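Internalin (Listeria monocytogenes serotype 4b, PDB 4FMZ) probably acts in cell adhesion and host-cell invasion as a leucine-rich-repeat internalin, its curved solenoid offering a surface for binding partners. Local coordinates at residues T79-S82 and P83-N86; S104-Q107 and N108-N111; I323-I326 and R327-A330. All coordinates share one frame; numbering follows the deposited sequence.

Contact 1 (T79-S82 and P83-N86)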
# COMPACT_ATOMS: atom_id res chain seq x y z
N THR A 79 -4.85 -18.56 14.00
CA THR A 79 -6.18 -18.67 13.39
C THR A 79 -7.19 -17.94 14.27
O THR A 79 -7.95 -17.13 13.77
CB THR A 79 -6.60 -20.13 13.15
OG1 THR A 79 -6.48 -20.87 14.35
CG2 THR A 79 -5.80 -20.80 12.05
N ASP A 80 -7.20 -18.24 15.58
CA ASP A 80 -8.13 -17.68 16.56
C ASP A 80 -7.50 -16.52 17.34
O ASP A 80 -6.54 -16.72 18.08
CB ASP A 80 -8.59 -18.80 17.52
CG ASP A 80 -9.68 -18.44 18.50
OD1 ASP A 80 -10.18 -17.31 18.43
OD2 ASP A 80 -10.03 -19.30 19.34
N ILE A 81 -8.08 -15.32 17.20
CA ILE A 81 -7.58 -14.14 17.91
C ILE A 81 -8.53 -13.71 19.06
O ILE A 81 -8.34 -12.61 19.58
CB ILE A 81 -7.25 -12.94 16.96
CG1 ILE A 81 -8.42 -12.60 16.02
CG2 ILE A 81 -5.96 -13.21 16.17
CD1 ILE A 81 -8.46 -11.16 15.59
N SER A 82 -9.50 -14.59 19.48
CA SER A 82 -10.43 -14.28 20.58
C SER A 82 -9.69 -13.85 21.88
O SER A 82 -10.19 -12.93 22.52
CB SER A 82 -11.38 -15.44 20.86
OG SER A 82 -10.70 -16.66 21.09
N PRO A 83 -8.49 -14.38 22.27
CA PRO A 83 -7.84 -13.87 23.51
C PRO A 83 -7.46 -12.38 23.47
O PRO A 83 -7.14 -11.82 24.52
CB PRO A 83 -6.59 -14.75 23.64
CG PRO A 83 -6.91 -15.97 22.88
CD PRO A 83 -7.67 -15.48 21.70
N LEU A 84 -7.52 -11.71 22.28
CA LEU A 84 -7.22 -10.28 22.18
C LEU A 84 -8.41 -9.40 22.56
O LEU A 84 -8.22 -8.19 22.76
CB LEU A 84 -6.81 -9.89 20.73
CG LEU A 84 -5.48 -10.38 20.18
CD1 LEU A 84 -5.22 -9.81 18.80
CD2 LEU A 84 -4.33 -10.04 21.10
N SER A 85 -9.63 -9.98 22.61
CA SER A 85 -10.92 -9.27 22.75
C SER A 85 -11.00 -8.21 23.85
O SER A 85 -11.71 -7.22 23.65
CB SER A 85 -12.08 -10.25 22.89
OG SER A 85 -12.08 -10.89 24.15
N ASN A 86 -10.31 -8.37 24.99
CA ASN A 86 -10.38 -7.38 26.07
C ASN A 86 -9.08 -6.56 26.20
O ASN A 86 -8.94 -5.79 27.16
CB ASN A 86 -10.73 -8.07 27.39
CG ASN A 86 -12.21 -8.22 27.61
OD1 ASN A 86 -12.88 -9.03 26.97
ND2 ASN A 86 -12.75 -7.44 28.54
O HOH W 1 -12.05 -13.56 24.39
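Two successive i to i+3 backbone hydrogen bonds mark a short 3-10 turn around Ser82 to Leu84: Leu84 N donates to Ile81 O at 3.0 Å (N-H...O 161°), and Ser85 N to Ser82 O at 3.0 Å (167°). The side chain of Asp80 forms an Asx turn at the entry to it, its OD1 accepting from Ser82 N at 3.0 Å. In the conformer described, Ser82 OG also lies 2.8 Å from Asp80 OD1, a bond that is doubtful because Ser82 has a second conformer. Such a 3-10 turn on the convex side of a leucine-rich-repeat solenoid is what this loop between strands 70-72 and 92-94 supplies. The buried Leu84 brings CB close to Ile81 O (3.3 Å), while its CD1 meets Ile81 CB at 4.2 Å; Ile59 continues this apolar layer into the preceding coil, touching Leu84. On the polar side, a water donates to Ser82 O at 2.7 Å and also hydrogen-bonds Ser85 OG, so that the carbonyl already held by Ser85 N gains a second partner.

Contact 2 (S104-Q107 and N108-N111)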
# COMPACT_ATOMS: atom_id res chain seq x y z
N SER A 104 -13.76 -10.83 14.67
CA SER A 104 -14.76 -10.41 15.67
C SER A 104 -14.11 -9.84 16.93
O SER A 104 -14.59 -8.84 17.45
CB SER A 104 -15.67 -11.58 16.07
OG SER A 104 -16.49 -11.99 15.00
N ALA A 105 -13.00 -10.44 17.37
CA ALA A 105 -12.27 -10.06 18.58
C ALA A 105 -11.69 -8.64 18.55
O ALA A 105 -11.32 -8.13 19.60
CB ALA A 105 -11.15 -11.05 18.82
N LEU A 106 -11.64 -7.99 17.37
CA LEU A 106 -11.10 -6.63 17.30
C LEU A 106 -12.16 -5.56 17.56
O LEU A 106 -11.81 -4.38 17.69
CB LEU A 106 -10.46 -6.38 15.93
CG LEU A 106 -9.40 -7.39 15.45
CD1 LEU A 106 -8.84 -6.97 14.10
CD2 LEU A 106 -8.28 -7.54 16.46
N GLN A 107 -13.45 -5.95 17.62
CA GLN A 107 -14.57 -5.01 17.70
C GLN A 107 -14.51 -4.01 18.87
O GLN A 107 -14.91 -2.88 18.66
CB GLN A 107 -15.93 -5.73 17.68
CG GLN A 107 -16.29 -6.57 18.90
CD GLN A 107 -17.21 -7.73 18.56
OE1 GLN A 107 -18.08 -7.65 17.69
NE2 GLN A 107 -17.05 -8.84 19.27
N ASN A 108 -13.99 -4.38 20.06
CA ASN A 108 -13.94 -3.44 21.19
C ASN A 108 -12.58 -2.71 21.30
O ASN A 108 -12.38 -1.91 22.22
CB ASN A 108 -14.25 -4.15 22.51
CG ASN A 108 -15.61 -4.81 22.59
OD1 ASN A 108 -16.55 -4.46 21.87
ND2 ASN A 108 -15.76 -5.77 23.50
N LEU A 109 -11.65 -2.97 20.35
CA LEU A 109 -10.31 -2.36 20.43
C LEU A 109 -10.33 -0.97 19.76
O LEU A 109 -9.56 -0.70 18.83
CB LEU A 109 -9.24 -3.30 19.82
CG LEU A 109 -9.25 -4.78 20.26
CD1 LEU A 109 -8.04 -5.51 19.71
CD2 LEU A 109 -9.27 -4.92 21.79
N THR A 110 -11.18 -0.08 20.31
CA THR A 110 -11.46 1.26 19.77
C THR A 110 -10.29 2.26 19.93
O THR A 110 -10.40 3.37 19.41
CB THR A 110 -12.76 1.80 20.33
OG1 THR A 110 -12.72 1.80 21.77
CG2 THR A 110 -13.97 1.02 19.82
N ASN A 111 -9.18 1.88 20.59
CA ASN A 111 -8.01 2.77 20.67
C ASN A 111 -6.98 2.43 19.56
O ASN A 111 -5.94 3.09 19.46
CB ASN A 111 -7.37 2.72 22.04
CG ASN A 111 -8.24 3.35 23.09
OD1 ASN A 111 -8.86 4.40 22.89
ND2 ASN A 111 -8.32 2.70 24.23
O HOH W 2 -12.98 -6.76 21.14
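A type I beta turn from Leu106 to Leu109, overlapping at Leu106 the 3-10 segment that starts at Ser104, carries this contact; its defining bond runs from Leu109 N to Leu106 O at 3.0 Å, with an N-H...O angle of 158°. Gln107 N donates to Ser104 O at 3.1 Å, an i to i+3 bond that comes before it in the chain. Beneath the turn the two leucine side chains meet at a slant, and branch meets branch: Leu106 CD2 lies 3.8 Å from Leu109 CD1. Leu109 (chi1 -48°) holds its CG beside its backbone N, which brings CG to 3.6 Å from Leu106 O. These buried leucines belong to the apolar filling of a leucine-rich-repeat solenoid, here in the loop between strands 92-94 and 114-116; Leu109 also touches Leu90. On the outer side, Gln107 and Asn108 run alongside each other in one direction, Asn108 OD1 lying 3.7 Å from Gln107 CG. A water links Ala105 O, to which it donates at 2.6 Å, with Asn108 N, from which it accepts at 2.8 Å, standing between an i, i+3 pair that is not bonded directly. Leu109 is also the centre of an inverse gamma turn, and the side-chain amide of Asn111 is held at ND2 by Val88 O and at OD1 by Lys133 NZ.

Contact 3 (I323-I326 and R327-A330)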
# COMPACT_ATOMS: atom_id res chain seq x y z
N ILE A 323 12.07 2.97 -34.47
CA ILE A 323 13.27 3.80 -34.54
C ILE A 323 14.42 3.04 -35.18
O ILE A 323 14.70 1.91 -34.78
CB ILE A 323 13.65 4.33 -33.13
CG1 ILE A 323 12.47 5.07 -32.48
CG2 ILE A 323 14.91 5.22 -33.14
CD1 ILE A 323 12.44 4.90 -30.93
N THR A 324 15.09 3.68 -36.16
CA THR A 324 16.24 3.09 -36.84
C THR A 324 17.49 3.98 -36.69
O THR A 324 18.60 3.54 -37.00
CB THR A 324 15.93 2.82 -38.32
OG1 THR A 324 15.58 4.05 -38.97
CG2 THR A 324 14.84 1.76 -38.51
N ASP A 325 17.30 5.23 -36.23
CA ASP A 325 18.38 6.20 -36.07
C ASP A 325 18.27 6.84 -34.70
O ASP A 325 17.34 7.62 -34.43
CB ASP A 325 18.34 7.25 -37.20
CG ASP A 325 19.46 8.29 -37.21
OD1 ASP A 325 20.35 8.22 -36.32
OD2 ASP A 325 19.46 9.16 -38.11
N ILE A 326 19.22 6.49 -33.83
CA ILE A 326 19.28 7.01 -32.47
C ILE A 326 20.37 8.10 -32.33
O ILE A 326 20.69 8.47 -31.20
CB ILE A 326 19.48 5.86 -31.45
CG1 ILE A 326 20.79 5.06 -31.73
CG2 ILE A 326 18.25 4.94 -31.38
CD1 ILE A 326 21.39 4.32 -30.51
N ARG A 327 20.95 8.60 -33.45
CA ARG A 327 22.01 9.62 -33.38
C ARG A 327 21.58 10.88 -32.58
O ARG A 327 22.41 11.31 -31.78
CB ARG A 327 22.54 10.01 -34.75
CG ARG A 327 23.50 8.96 -35.32
CD ARG A 327 23.92 9.26 -36.74
NE ARG A 327 22.81 9.16 -37.69
CZ ARG A 327 22.93 9.39 -38.99
NH1 ARG A 327 24.10 9.73 -39.51
NH2 ARG A 327 21.87 9.28 -39.79
N PRO A 328 20.32 11.42 -32.63
CA PRO A 328 19.98 12.57 -31.77
C PRO A 328 20.08 12.29 -30.25
O PRO A 328 20.11 13.24 -29.46
CB PRO A 328 18.54 12.91 -32.18
CG PRO A 328 18.40 12.36 -33.55
CD PRO A 328 19.19 11.08 -33.51
N LEU A 329 20.16 11.00 -29.83
CA LEU A 329 20.26 10.61 -28.41
C LEU A 329 21.71 10.60 -27.90
O LEU A 329 21.93 10.32 -26.72
CB LEU A 329 19.64 9.23 -28.15
CG LEU A 329 18.22 8.97 -28.63
CD1 LEU A 329 17.83 7.53 -28.38
CD2 LEU A 329 17.24 9.91 -27.97
N ALA A 330 22.69 10.89 -28.78
CA ALA A 330 24.12 10.90 -28.42
C ALA A 330 24.41 11.91 -27.28
O ALA A 330 25.36 11.71 -26.52
CB ALA A 330 24.96 11.23 -29.64
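Asp325 and Arg327 form a salt bridge across a single intervening residue, and three bonds tie the carboxylate to the arginine. The guanidinium grips side-on through NE and NH2: Arg327 NE donates to Asp325 OD1 at 3.0 Å with an N-H...O angle of 168°, and Arg327 NH2 to Asp325 OD2 at 2.9 Å. Both oxygens lie near the guanidinium plane, yet the two flat groups are turned 38° against each other, so NH2 meets OD2 from above the carboxylate. A bend at chi3 (-67°) turns the guanidinium back so that its NE/NH2 edge faces the carboxylate. The third bond comes from the backbone, Arg327 N reaching Asp325 OD1 at 3.0 Å on its anti side while NE uses the syn side, from opposite faces of the carboxylate plane. Two donors on OD1 and one on OD2 should fix its rotation and would be expected to favour the charged form.

Among the backbone bonds, Leu329 N to Ile326 O and Ala330 N to Arg327 O are the successive i to i+3 links of the 3-10 segment, while Asn301 OD1 accepts from the backbone N of both Thr324 and Asp325.

The apolar contact joins Ile326 and Leu329, crossing at about a right angle: Leu329 CD1 packs 3.9 Å from Ile326 CB and 4.0 Å from Ile326 CG2. Leu329 also rests on Met304 and Ile307 of helix 304-308, and Ile326 reaches Phe340. An aspartate-led entry into a 3-10 turn, with a buried leucine, is characteristic of the convex side of internalin leucine-rich repeats.

How the contacts relate
From the N terminus, contact 1 closes a short turn in the connection between strands 70-72 and 92-94, contact 2 does so in the next connection, leading to strand 114-116, and contact 3 follows far along the chain, between strands 315-317 and 337-338. They run in series, none nesting in or crossing another. Contacts 1 and 2 pack directly on each other with centres 10 Å apart: Ile81 CD1 meets Leu106 CD2 at 3.7 Å, and Ala105 CB lies 3.3 Å from Ile81 O, tying adjacent coils together. Contact 3, its centre about 64 Å from that of contact 1, touches neither and sits near the C-terminal end of the solenoid.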